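Local coordinates for protein glycoside hydrolase family 31 (Trueperella pyogenes, PDB 5I0F) that degrades cycloalternan, acting as a glycoside hydrolase that forms a covalent intermediate with its sugar substrate, at residues Leu277-Met290 with Ile548-Trp560. Numbering follows the deposited sequence.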
loop_
_atom_site.group_PDB
_atom_site.type_symbol
_atom_site.label_atom_id
_atom_site.label_comp_id
_atom_site.label_asym_id
_atom_site.label_seq_id
_atom_site.Cartn_x
_atom_site.Cartn_y
_atom_site.Cartn_z
ATOM N N LEU A 277 -11.568 -7.066 17.050
ATOM C CA LEU A 277 -11.408 -7.111 15.601
ATOM C C LEU A 277 -12.758 -7.273 14.915
ATOM O O LEU A 277 -13.026 -6.560 13.936
ATOM C CB LEU A 277 -10.400 -8.173 15.152
ATOM C CG LEU A 277 -10.154 -8.330 13.643
ATOM C CD1 LEU A 277 -9.637 -7.044 13.000
ATOM C CD2 LEU A 277 -9.162 -9.464 13.422
ATOM N N ASN A 278 -13.647 -8.109 15.453
ATOM C CA ASN A 278 -15.000 -8.205 14.892
ATOM C C ASN A 278 -15.797 -6.913 14.929
ATOM O O ASN A 278 -16.564 -6.627 14.009
ATOM C CB ASN A 278 -15.817 -9.307 15.556
ATOM C CG ASN A 278 -15.611 -10.628 14.890
ATOM O OD1 ASN A 278 -16.079 -10.857 13.770
ATOM N ND2 ASN A 278 -14.911 -11.502 15.559
ATOM N N GLY A 279 -15.621 -6.140 15.989
ATOM C CA GLY A 279 -16.247 -4.828 16.066
ATOM C C GLY A 279 -15.830 -3.965 14.895
ATOM O O GLY A 279 -16.673 -3.363 14.209
ATOM N N PHE A 280 -14.525 -3.908 14.668
ATOM C CA PHE A 280 -13.970 -3.156 13.542
ATOM C C PHE A 280 -14.475 -3.667 12.185
ATOM O O PHE A 280 -14.945 -2.877 11.344
ATOM C CB PHE A 280 -12.447 -3.150 13.624
ATOM C CG PHE A 280 -11.777 -2.336 12.528
ATOM C CD1 PHE A 280 -12.181 -1.029 12.250
ATOM C CD2 PHE A 280 -10.741 -2.884 11.778
ATOM C CE1 PHE A 280 -11.572 -0.291 11.234
ATOM C CE2 PHE A 280 -10.113 -2.143 10.776
ATOM C CZ PHE A 280 -10.534 -0.842 10.505
ATOM N N LEU A 281 -14.478 -4.980 12.007
ATOM C CA LEU A 281 -14.995 -5.575 10.769
ATOM C C LEU A 281 -16.477 -5.269 10.488
ATOM O O LEU A 281 -16.862 -5.082 9.316
ATOM C CB LEU A 281 -14.770 -7.095 10.762
ATOM C CG LEU A 281 -13.305 -7.529 10.756
ATOM C CD1 LEU A 281 -13.233 -9.047 10.632
ATOM C CD2 LEU A 281 -12.509 -6.867 9.653
ATOM N N ASP A 282 -17.296 -5.215 11.539
ATOM C CA ASP A 282 -18.676 -4.789 11.404
ATOM C C ASP A 282 -18.807 -3.380 10.795
ATOM O O ASP A 282 -19.753 -3.131 10.065
ATOM C CB ASP A 282 -19.422 -4.833 12.749
ATOM C CG ASP A 282 -19.778 -6.244 13.184
ATOM O OD1 ASP A 282 -19.852 -7.154 12.322
ATOM O OD2 ASP A 282 -19.999 -6.428 14.399
ATOM N N VAL A 283 -17.861 -2.495 11.089
ATOM C CA VAL A 283 -17.852 -1.137 10.557
ATOM C C VAL A 283 -17.145 -1.055 9.187
ATOM O O VAL A 283 -17.647 -0.411 8.248
ATOM C CB VAL A 283 -17.202 -0.193 11.594
ATOM C CG1 VAL A 283 -16.895 1.179 11.014
ATOM C CG2 VAL A 283 -18.118 -0.060 12.801
ATOM N N ALA A 284 -16.003 -1.723 9.070
ATOM C CA ALA A 284 -15.153 -1.630 7.880
ATOM C C ALA A 284 -15.633 -2.449 6.692
ATOM O O ALA A 284 -15.550 -1.976 5.580
ATOM C CB ALA A 284 -13.725 -1.999 8.216
ATOM N N GLY A 285 -16.131 -3.656 6.937
ATOM C CA GLY A 285 -16.475 -4.627 5.897
ATOM C C GLY A 285 -15.671 -5.880 6.177
ATOM O O GLY A 285 -14.637 -5.811 6.817
ATOM N N ARG A 286 -16.174 -7.022 5.745
ATOM C CA ARG A 286 -15.571 -8.320 6.049
ATOM C C ARG A 286 -14.995 -8.968 4.793
ATOM O O ARG A 286 -15.505 -8.730 3.724
ATOM C CB ARG A 286 -16.618 -9.250 6.648
ATOM C CG ARG A 286 -16.951 -8.919 8.089
ATOM C CD ARG A 286 -18.085 -9.765 8.624
ATOM N NE ARG A 286 -18.366 -9.381 10.004
ATOM C CZ ARG A 286 -17.708 -9.806 11.081
ATOM N NH1 ARG A 286 -16.706 -10.691 10.993
ATOM N NH2 ARG A 286 -18.080 -9.363 12.280
ATOM N N PRO A 287 -13.961 -9.821 4.935
ATOM C CA PRO A 287 -13.472 -10.568 3.757
ATOM C C PRO A 287 -14.563 -11.386 3.064
ATOM O O PRO A 287 -15.473 -11.899 3.723
ATOM C CB PRO A 287 -12.368 -11.485 4.307
ATOM C CG PRO A 287 -12.343 -11.299 5.781
ATOM C CD PRO A 287 -13.237 -10.166 6.169
ATOM N N ALA A 288 -14.448 -11.435 1.739
ATOM C CA ALA A 288 -15.338 -12.173 0.841
ATOM C C ALA A 288 -14.970 -13.659 0.798
ATOM O O ALA A 288 -13.819 -14.008 1.069
ATOM C CB ALA A 288 -15.179 -11.573 -0.566
ATOM N N GLU A 289 -15.916 -14.518 0.421
ATOM C CA GLU A 289 -15.595 -15.912 0.067
ATOM C C GLU A 289 -14.717 -15.944 -1.205
ATOM O O GLU A 289 -14.935 -15.154 -2.137
ATOM C CB GLU A 289 -16.845 -16.732 -0.225
ATOM C CG GLU A 289 -17.834 -16.917 0.937
ATOM C CD GLU A 289 -19.228 -16.464 0.567
ATOM O OE1 GLU A 289 -20.187 -17.183 0.763
ATOM O OE2 GLU A 289 -19.362 -15.331 0.075
ATOM N N MET A 290 -13.763 -16.871 -1.243
ATOM C CA MET A 290 -12.838 -16.998 -2.383
ATOM C C MET A 290 -12.790 -18.432 -2.880
ATOM O O MET A 290 -13.065 -19.350 -2.130
ATOM C CB MET A 290 -11.434 -16.526 -1.990
ATOM C CG MET A 290 -11.292 -15.021 -1.867
ATOM S SD MET A 290 -11.363 -14.225 -3.494
ATOM C CE MET A 290 -11.850 -12.576 -3.077
ATOM N N ILE A 548 1.297 -10.335 9.355
ATOM C CA ILE A 548 0.674 -10.466 10.666
ATOM C C ILE A 548 -0.132 -9.215 11.017
ATOM O O ILE A 548 -1.287 -9.326 11.467
ATOM C CB ILE A 548 1.725 -10.770 11.755
ATOM C CG1 ILE A 548 2.425 -12.087 11.427
ATOM C CG2 ILE A 548 1.081 -10.825 13.144
ATOM C CD1 ILE A 548 3.650 -12.353 12.272
ATOM N N THR A 549 0.454 -8.032 10.784
ATOM C CA THR A 549 -0.215 -6.789 11.094
ATOM C C THR A 549 -1.403 -6.562 10.152
ATOM O O THR A 549 -2.464 -6.131 10.613
ATOM C CB THR A 549 0.729 -5.575 11.090
ATOM O OG1 THR A 549 1.421 -5.452 9.849
ATOM C CG2 THR A 549 1.738 -5.683 12.211
ATOM N N ALA A 550 -1.244 -6.897 8.867
ATOM C CA ALA A 550 -2.362 -6.766 7.924
ATOM C C ALA A 550 -3.514 -7.693 8.375
ATOM O O ALA A 550 -4.677 -7.277 8.412
ATOM C CB ALA A 550 -1.918 -7.090 6.510
ATOM N N GLY A 551 -3.172 -8.922 8.757
ATOM C CA GLY A 551 -4.151 -9.879 9.302
ATOM C C GLY A 551 -4.916 -9.350 10.507
ATOM O O GLY A 551 -6.162 -9.480 10.597
ATOM N N ALA A 552 -4.184 -8.677 11.390
ATOM C CA ALA A 552 -4.741 -8.098 12.608
ATOM C C ALA A 552 -5.666 -6.885 12.370
ATOM O O ALA A 552 -6.289 -6.404 13.328
ATOM C CB ALA A 552 -3.611 -7.741 13.581
ATOM N N CYS A 553 -5.767 -6.407 11.127
ATOM C CA CYS A 553 -6.746 -5.391 10.739
ATOM C C CYS A 553 -7.774 -5.910 9.740
ATOM O O CYS A 553 -8.544 -5.132 9.170
ATOM C CB CYS A 553 -6.003 -4.174 10.186
ATOM S SG CYS A 553 -4.835 -3.535 11.407
ATOM N N GLY A 554 -7.818 -7.224 9.560
ATOM C CA GLY A 554 -8.822 -7.862 8.739
ATOM C C GLY A 554 -8.484 -8.058 7.280
ATOM O O GLY A 554 -9.376 -8.353 6.498
ATOM N N ILE A 555 -7.209 -7.907 6.902
ATOM C CA ILE A 555 -6.748 -8.224 5.553
ATOM C C ILE A 555 -6.368 -9.695 5.595
ATOM O O ILE A 555 -5.266 -10.052 6.040
ATOM C CB ILE A 555 -5.544 -7.359 5.132
ATOM C CG1 ILE A 555 -5.903 -5.870 5.111
ATOM C CG2 ILE A 555 -5.012 -7.786 3.762
ATOM C CD1 ILE A 555 -6.963 -5.475 4.103
ATOM N N LEU A 556 -7.288 -10.542 5.146
ATOM C CA LEU A 556 -7.191 -11.997 5.305
ATOM C C LEU A 556 -6.308 -12.666 4.253
ATOM O O LEU A 556 -5.478 -13.517 4.587
ATOM C CB LEU A 556 -8.602 -12.602 5.255
ATOM C CG LEU A 556 -8.823 -14.098 5.486
ATOM C CD1 LEU A 556 -8.387 -14.449 6.879
ATOM C CD2 LEU A 556 -10.294 -14.476 5.331
ATOM N N TYR A 557 -6.518 -12.314 2.987
ATOM C CA TYR A 557 -5.893 -12.992 1.861
ATOM C C TYR A 557 -4.631 -12.228 1.434
ATOM O O TYR A 557 -4.622 -11.500 0.430
ATOM C CB TYR A 557 -6.892 -13.101 0.700
ATOM C CG TYR A 557 -8.219 -13.757 1.014
ATOM C CD1 TYR A 557 -8.309 -15.132 1.158
ATOM C CD2 TYR A 557 -9.390 -13.010 1.123
ATOM C CE1 TYR A 557 -9.525 -15.756 1.443
ATOM C CE2 TYR A 557 -10.606 -13.613 1.408
ATOM C CZ TYR A 557 -10.671 -14.984 1.534
ATOM O OH TYR A 557 -11.848 -15.625 1.802
ATOM N N TRP A 558 -3.584 -12.385 2.224
ATOM C CA TRP A 558 -2.373 -11.634 2.098
ATOM C C TRP A 558 -1.249 -12.525 1.609
ATOM O O TRP A 558 -1.130 -13.681 2.015
ATOM C CB TRP A 558 -2.012 -11.024 3.449
ATOM C CG TRP A 558 -0.719 -10.283 3.484
ATOM C CD1 TRP A 558 -0.543 -8.952 3.370
ATOM C CD2 TRP A 558 0.582 -10.851 3.664
ATOM N NE1 TRP A 558 0.799 -8.639 3.454
ATOM C CE2 TRP A 558 1.509 -9.793 3.638
ATOM C CE3 TRP A 558 1.054 -12.160 3.865
ATOM C CZ2 TRP A 558 2.873 -9.994 3.818
ATOM C CZ3 TRP A 558 2.409 -12.359 4.015
ATOM C CH2 TRP A 558 3.308 -11.284 3.994
ATOM N N GLY A 559 -0.393 -11.965 0.779
ATOM C CA GLY A 559 0.880 -12.593 0.427
ATOM C C GLY A 559 1.960 -11.575 0.149
ATOM O O GLY A 559 1.842 -10.395 0.484
ATOM N N TRP A 560 3.035 -12.045 -0.457
ATOM C CA TRP A 560 4.223 -11.220 -0.702
ATOM C C TRP A 560 5.048 -11.875 -1.815
ATOM O O TRP A 560 4.819 -13.033 -2.179
ATOM C CB TRP A 560 5.053 -11.048 0.593
ATOM C CG TRP A 560 5.717 -12.342 1.106
ATOM C CD1 TRP A 560 5.087 -13.510 1.435
ATOM C CD2 TRP A 560 7.125 -12.575 1.330
ATOM N NE1 TRP A 560 6.008 -14.453 1.836
ATOM C CE2 TRP A 560 7.263 -13.907 1.787
ATOM C CE3 TRP A 560 8.274 -11.789 1.193
ATOM C CZ2 TRP A 560 8.506 -14.463 2.107
ATOM C CZ3 TRP A 560 9.500 -12.331 1.526
ATOM C CH2 TRP A 560 9.605 -13.669 1.965
HETATM O O HOH W 1 -13.066 -18.213 1.177
#
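Tyr-557 OH donates to Ala-288 O at 2.7 Å, lying in the carbonyl plane with a C=O...O angle of 158°. A water donates to the same hydroxyl and accepts from Met-290 N, so both roles of the phenol oxygen are used. Met-290 CG sits over one ring face, 3.7 Å from the Tyr-557 centroid, a CH-pi contact. With the chain bent at chi2 (-71°), SD stays above the same face in a more distant Met-aromatic contact, 5.1 Å from the centroid of Tyr-557. Against the opposite face lies Leu-556 CD2, which also meets Pro-287 CB at 3.8 Å, the two side chains crossing at about a right angle. Tyr-557 lies on the approach to strand 558-561, the seventh of the parallel (beta/alpha)8 barrel of this family, and Leu-644 of helix 617-646 touches both Pro-287 and Leu-556. Helix 537-551 ends in a Schellman motif: Gly-554 is the C-prime residue with positive phi (91°), Ile-555 N bonds to Ala-550 O and Gly-554 N to Gly-551 O. Helix 273-284 packs on this turn: Leu-281 CD2 lies 3.9 Å from Gly-554 CA, and Leu-277 CD1 is 3.4 Å from Ala-552 O. Phe-280 brings its edge to Cys-553 O, which accepts from Gln-523. Farther out, Arg-286 holds Asn-278 OD1 with NH1 and NH2, while NH2 also forms a salt bridge to Asp-282 OD1, tying the segment leading to Pro-287 back onto its helix.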